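Side-chain contacts in 3-dehydroquinate dehydratase (Aquifex aeolicus, PDB 2EGZ), which catalyses the cis-dehydration of 3-dehydroquinate to 3-dehydroshikimate, the third step of the chorismate pathway, by way of a Schiff-base intermediate: residues 41-44 / 45-49; 96-99 / 100-104. All coordinates share one frame; numbering follows the deposited sequence.

Interaction 1 of 2, residues 41-44 / 45-49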
loop_
_atom_site.group_PDB
_atom_site.type_symbol
_atom_site.label_atom_id
_atom_site.label_comp_id
_atom_site.label_asym_id
_atom_site.label_seq_id
_atom_site.Cartn_x
_atom_site.Cartn_y
_atom_site.Cartn_z
ATOM N N TYR B 41 -0.801 19.057 22.178
ATOM C CA TYR B 41 -1.564 19.848 21.226
ATOM C C TYR B 41 -2.750 19.044 20.708
ATOM O O TYR B 41 -3.873 19.541 20.659
ATOM C CB TYR B 41 -0.682 20.260 20.048
ATOM C CG TYR B 41 -1.333 21.248 19.103
ATOM C CD1 TYR B 41 -1.527 22.580 19.479
ATOM C CD2 TYR B 41 -1.741 20.858 17.827
ATOM C CE1 TYR B 41 -2.103 23.500 18.602
ATOM C CE2 TYR B 41 -2.320 21.769 16.945
ATOM C CZ TYR B 41 -2.496 23.087 17.338
ATOM O OH TYR B 41 -3.053 23.988 16.459
ATOM N N VAL B 42 -2.499 17.796 20.324
ATOM C CA VAL B 42 -3.562 16.949 19.796
ATOM C C VAL B 42 -4.538 16.534 20.891
ATOM O O VAL B 42 -5.745 16.488 20.665
ATOM C CB VAL B 42 -2.991 15.692 19.106
ATOM C CG1 VAL B 42 -4.116 14.928 18.422
ATOM C CG2 VAL B 42 -1.942 16.102 18.074
ATOM N N LYS B 43 -4.018 16.244 22.079
ATOM C CA LYS B 43 -4.874 15.860 23.191
ATOM C C LYS B 43 -5.884 16.968 23.489
ATOM O O LYS B 43 -7.084 16.709 23.599
ATOM C CB LYS B 43 -4.032 15.569 24.438
ATOM C CG LYS B 43 -4.850 15.217 25.671
ATOM C CD LYS B 43 -3.963 14.775 26.824
ATOM C CE LYS B 43 -4.756 14.628 28.114
ATOM N NZ LYS B 43 -5.258 15.949 28.606
ATOM N N GLU B 44 -5.401 18.204 23.604
ATOM C CA GLU B 44 -6.276 19.341 23.890
ATOM C C GLU B 44 -7.331 19.535 22.804
ATOM O O GLU B 44 -8.453 19.972 23.083
ATOM C CB GLU B 44 -5.456 20.629 24.043
ATOM C CG GLU B 44 -4.343 20.538 25.077
ATOM C CD GLU B 44 -3.861 21.901 25.552
ATOM O OE1 GLU B 44 -3.681 22.807 24.710
ATOM O OE2 GLU B 44 -3.652 22.061 26.775
ATOM N N LYS B 45 -6.971 19.220 21.562
ATOM C CA LYS B 45 -7.905 19.349 20.453
ATOM C C LYS B 45 -9.024 18.320 20.612
ATOM O O LYS B 45 -10.196 18.644 20.432
ATOM C CB LYS B 45 -7.184 19.147 19.120
ATOM C CG LYS B 45 -6.237 20.281 18.750
ATOM C CD LYS B 45 -7.009 21.523 18.348
ATOM C CE LYS B 45 -6.083 22.667 17.957
ATOM N NZ LYS B 45 -5.309 23.192 19.113
ATOM N N LEU B 46 -8.658 17.088 20.955
ATOM C CA LEU B 46 -9.649 16.028 21.165
ATOM C C LEU B 46 -10.571 16.416 22.317
ATOM O O LEU B 46 -11.788 16.228 22.253
ATOM C CB LEU B 46 -8.969 14.702 21.512
ATOM C CG LEU B 46 -8.169 13.967 20.436
ATOM C CD1 LEU B 46 -7.470 12.771 21.060
ATOM C CD2 LEU B 46 -9.101 13.516 19.318
ATOM N N GLU B 47 -9.978 16.954 23.379
ATOM C CA GLU B 47 -10.745 17.364 24.547
ATOM C C GLU B 47 -11.671 18.533 24.235
ATOM O O GLU B 47 -12.769 18.620 24.783
ATOM C CB GLU B 47 -9.803 17.741 25.693
ATOM C CG GLU B 47 -8.874 16.609 26.093
ATOM C CD GLU B 47 -7.968 16.963 27.258
ATOM O OE1 GLU B 47 -7.395 18.070 27.257
ATOM O OE2 GLU B 47 -7.821 16.124 28.170
ATOM N N GLU B 48 -11.233 19.434 23.357
ATOM C CA GLU B 48 -12.055 20.583 23.006
ATOM C C GLU B 48 -13.296 20.130 22.237
ATOM O O GLU B 48 -14.375 20.702 22.378
ATOM C CB GLU B 48 -11.255 21.583 22.163
ATOM C CG GLU B 48 -11.796 23.005 22.240
ATOM C CD GLU B 48 -11.105 23.963 21.287
ATOM O OE1 GLU B 48 -9.878 23.839 21.094
ATOM O OE2 GLU B 48 -11.791 24.852 20.742
ATOM N N VAL B 49 -13.142 19.103 21.410
ATOM C CA VAL B 49 -14.274 18.590 20.650
ATOM C C VAL B 49 -15.275 17.995 21.623
ATOM O O VAL B 49 -16.476 18.242 21.530
ATOM C CB VAL B 49 -13.836 17.499 19.662
ATOM C CG1 VAL B 49 -15.044 16.940 18.939
ATOM C CG2 VAL B 49 -12.849 18.085 18.671
#
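Tyr41 and Lys45, one turn apart on helix 39-51, form a cation-pi pair. The ammonium NZ of Lys45 lies over one face of the Tyr41 ring, 3.6 Å from its centroid and 30° off the ring normal, displaced toward the CE1 and CZ atoms, each 3.3 Å from it. Bends in the lysine chain at chi2 (-72°) and chi4 turn NZ back over the ring, while Lys45 CG passes close to Tyr41 O, at 3.1 Å. The phenol OH is hydrogen-bonded to Asp9, which probably helps hold the ring in place.

Lys43 and Glu47 form the next pair; in both pairs the side chains cross obliquely. Lys43 leaves the helix extended, with CG opposite the backbone N (chi1 177°), and bends only at its last torsion. Its NZ comes to Glu47 OE2 from above the carboxylate plane, a salt bridge of 2.6 Å. Leu46, by contrast, is buried on the inner side of this beta-alpha-beta helix, its aliphatic chain suited to packing on Leu80 and on Leu29 of strand 26-30, predicted to bind 3-dehydroquinate.

The same helical spacing thus serves two chemistries: Glu47 probably offsets the charge of Lys43, while the electron-rich Tyr41 face probably stabilises the Lys45 ammonium electrostatically.

Interaction 2 of 2, residues 96-99 / 100-104; sequences LLVK and LYNIT
The Asn102 amide has Val98 O beneath one face, almost directly under ND2, with 3.1 Å between Asn102 ND2 and Val98 O. Because the amide N-H bonds lie in the amide plane, ND2 is badly angled for this oxygen and makes no hydrogen bond to it. The methyl CG1 of Val98 approaches obliquely from that same side, 3.6 Å from Asn102 ND2, as the two side chains run alongside each other. The oxygen is instead claimed by the backbone N of Asn102. It also lies, more loosely, off the edge of the Tyr101 ring and near its plane; the nearer atom there is Tyr101 CB, 3.5 Å from Val98 O. Tyr101 turns its ring away from residues 96-99, with CG opposite its backbone N (chi1 168°), and packs on Leu111 of strand 110-117.

On another side of helix 94-107, Ile103 lies beside Lys99, its CD1 4.0 Å from Lys99 CG. The lysine's methylenes suit this apolar neighbour, and its ammonium goes on to a salt bridge with Glu78 of helix 73-80. On the side facing the strands, Leu100 CD1 reaches 4.1 Å from Leu96 CB and 3.4 Å from Leu96 O. The Leu100 chi1 of -91° departs from the usual staggered value, probably because the side chain fits among Phe77, Ile89 and Leu111. Leucine suits this buried place, where branched methyls can fill the seam between helix and strands.

The helix is thus amphipathic: leucines meet the strands and helix 73-80, while the exposed Val98 and Asn102 occupy the outer surface. Backbone N-H groups satisfy the carbonyls of residues 96-99, so the side chains add mainly van der Waals packing, and the charge of Lys99 is balanced by a neighbouring helix.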
loop_
_atom_site.group_PDB
_atom_site.type_symbol
_atom_site.label_atom_id
_atom_site.label_comp_id
_atom_site.label_asym_id
_atom_site.label_seq_id
_atom_site.Cartn_x
_atom_site.Cartn_y
_atom_site.Cartn_z
ATOM N N LEU B 96 0.305 -1.904 12.981
ATOM C CA LEU B 96 -0.373 -1.197 14.066
ATOM C C LEU B 96 -1.775 -1.722 14.362
ATOM O O LEU B 96 -2.354 -1.397 15.397
ATOM C CB LEU B 96 -0.458 0.297 13.738
ATOM C CG LEU B 96 0.870 1.035 13.555
ATOM C CD1 LEU B 96 0.620 2.433 13.028
ATOM C CD2 LEU B 96 1.611 1.087 14.882
ATOM N N LEU B 97 -2.309 -2.547 13.466
ATOM C CA LEU B 97 -3.660 -3.085 13.622
ATOM C C LEU B 97 -3.966 -3.806 14.937
ATOM O O LEU B 97 -4.852 -3.385 15.688
ATOM C CB LEU B 97 -3.995 -4.008 12.442
ATOM C CG LEU B 97 -3.977 -3.394 11.035
ATOM C CD1 LEU B 97 -4.330 -4.461 10.014
ATOM C CD2 LEU B 97 -4.963 -2.234 10.949
ATOM N N VAL B 98 -3.253 -4.894 15.216
ATOM C CA VAL B 98 -3.493 -5.651 16.446
ATOM C C VAL B 98 -3.318 -4.757 17.668
ATOM O O VAL B 98 -4.111 -4.805 18.607
ATOM C CB VAL B 98 -2.528 -6.855 16.563
ATOM C CG1 VAL B 98 -2.776 -7.600 17.867
ATOM C CG2 VAL B 98 -2.713 -7.786 15.374
ATOM N N LYS B 99 -2.274 -3.943 17.632
ATOM C CA LYS B 99 -1.946 -3.015 18.705
ATOM C C LYS B 99 -3.075 -2.013 18.974
ATOM O O LYS B 99 -3.518 -1.856 20.113
ATOM C CB LYS B 99 -0.652 -2.282 18.339
ATOM C CG LYS B 99 -0.226 -1.188 19.294
ATOM C CD LYS B 99 1.112 -0.605 18.854
ATOM C CE LYS B 99 1.466 0.647 19.636
ATOM N NZ LYS B 99 1.480 0.404 21.099
ATOM N N LEU B 100 -3.543 -1.342 17.924
ATOM C CA LEU B 100 -4.615 -0.361 18.065
ATOM C C LEU B 100 -5.948 -1.003 18.440
ATOM O O LEU B 100 -6.795 -0.366 19.071
ATOM C CB LEU B 100 -4.762 0.453 16.775
ATOM C CG LEU B 100 -3.941 1.747 16.672
ATOM C CD1 LEU B 100 -2.513 1.509 17.129
ATOM C CD2 LEU B 100 -3.960 2.251 15.239
ATOM N N TYR B 101 -6.142 -2.258 18.051
ATOM C CA TYR B 101 -7.375 -2.950 18.397
ATOM C C TYR B 101 -7.401 -3.201 19.904
ATOM O O TYR B 101 -8.412 -2.966 20.567
ATOM C CB TYR B 101 -7.480 -4.290 17.667
ATOM C CG TYR B 101 -8.594 -5.156 18.210
ATOM C CD1 TYR B 101 -9.929 -4.869 17.926
ATOM C CD2 TYR B 101 -8.316 -6.228 19.061
ATOM C CE1 TYR B 101 -10.962 -5.624 18.479
ATOM C CE2 TYR B 101 -9.341 -6.989 19.619
ATOM C CZ TYR B 101 -10.659 -6.680 19.325
ATOM O OH TYR B 101 -11.676 -7.420 19.882
ATOM N N ASN B 102 -6.284 -3.684 20.437
ATOM C CA ASN B 102 -6.193 -3.965 21.867
ATOM C C ASN B 102 -6.385 -2.698 22.688
ATOM O O ASN B 102 -7.099 -2.702 23.688
ATOM C CB ASN B 102 -4.840 -4.603 22.211
ATOM C CG ASN B 102 -4.701 -6.015 21.663
ATOM O OD1 ASN B 102 -5.655 -6.793 21.680
ATOM N ND2 ASN B 102 -3.504 -6.356 21.194
ATOM N N ILE B 103 -5.751 -1.613 22.252
ATOM C CA ILE B 103 -5.843 -0.332 22.944
ATOM C C ILE B 103 -7.276 0.194 22.962
ATOM O O ILE B 103 -7.805 0.533 24.018
ATOM C CB ILE B 103 -4.940 0.727 22.274
ATOM C CG1 ILE B 103 -3.470 0.320 22.413
ATOM C CG2 ILE B 103 -5.176 2.094 22.907
ATOM C CD1 ILE B 103 -2.510 1.175 21.618
ATOM N N THR B 104 -7.904 0.255 21.792
ATOM C CA THR B 104 -9.276 0.752 21.703
ATOM C C THR B 104 -10.256 -0.149 22.440
ATOM O O THR B 104 -11.122 0.333 23.169
ATOM C CB THR B 104 -9.736 0.893 20.236
ATOM O OG1 THR B 104 -9.589 -0.362 19.560
ATOM C CG2 THR B 104 -8.912 1.954 19.522
#

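In the fold
Both interactions are single-turn contacts within outer helices of the one TIM-barrel domain, their centres 21 Å apart and their nearest atoms about 11 Å apart. Interaction 1, on helix 39-51, comes first along the chain, in the beta-alpha-beta unit between strands 26-30 and 55-59; interaction 2, on helix 94-107, belongs to the unit between strands 86-90 and 110-117. They do not touch, but helix 73-80 packs against both, through Leu76 and Leu80 on one flank and Glu74, Phe77 and Glu78 on the other. Three successive helices thus form a continuous portion of the shell around the parallel barrel whose strands support the active site.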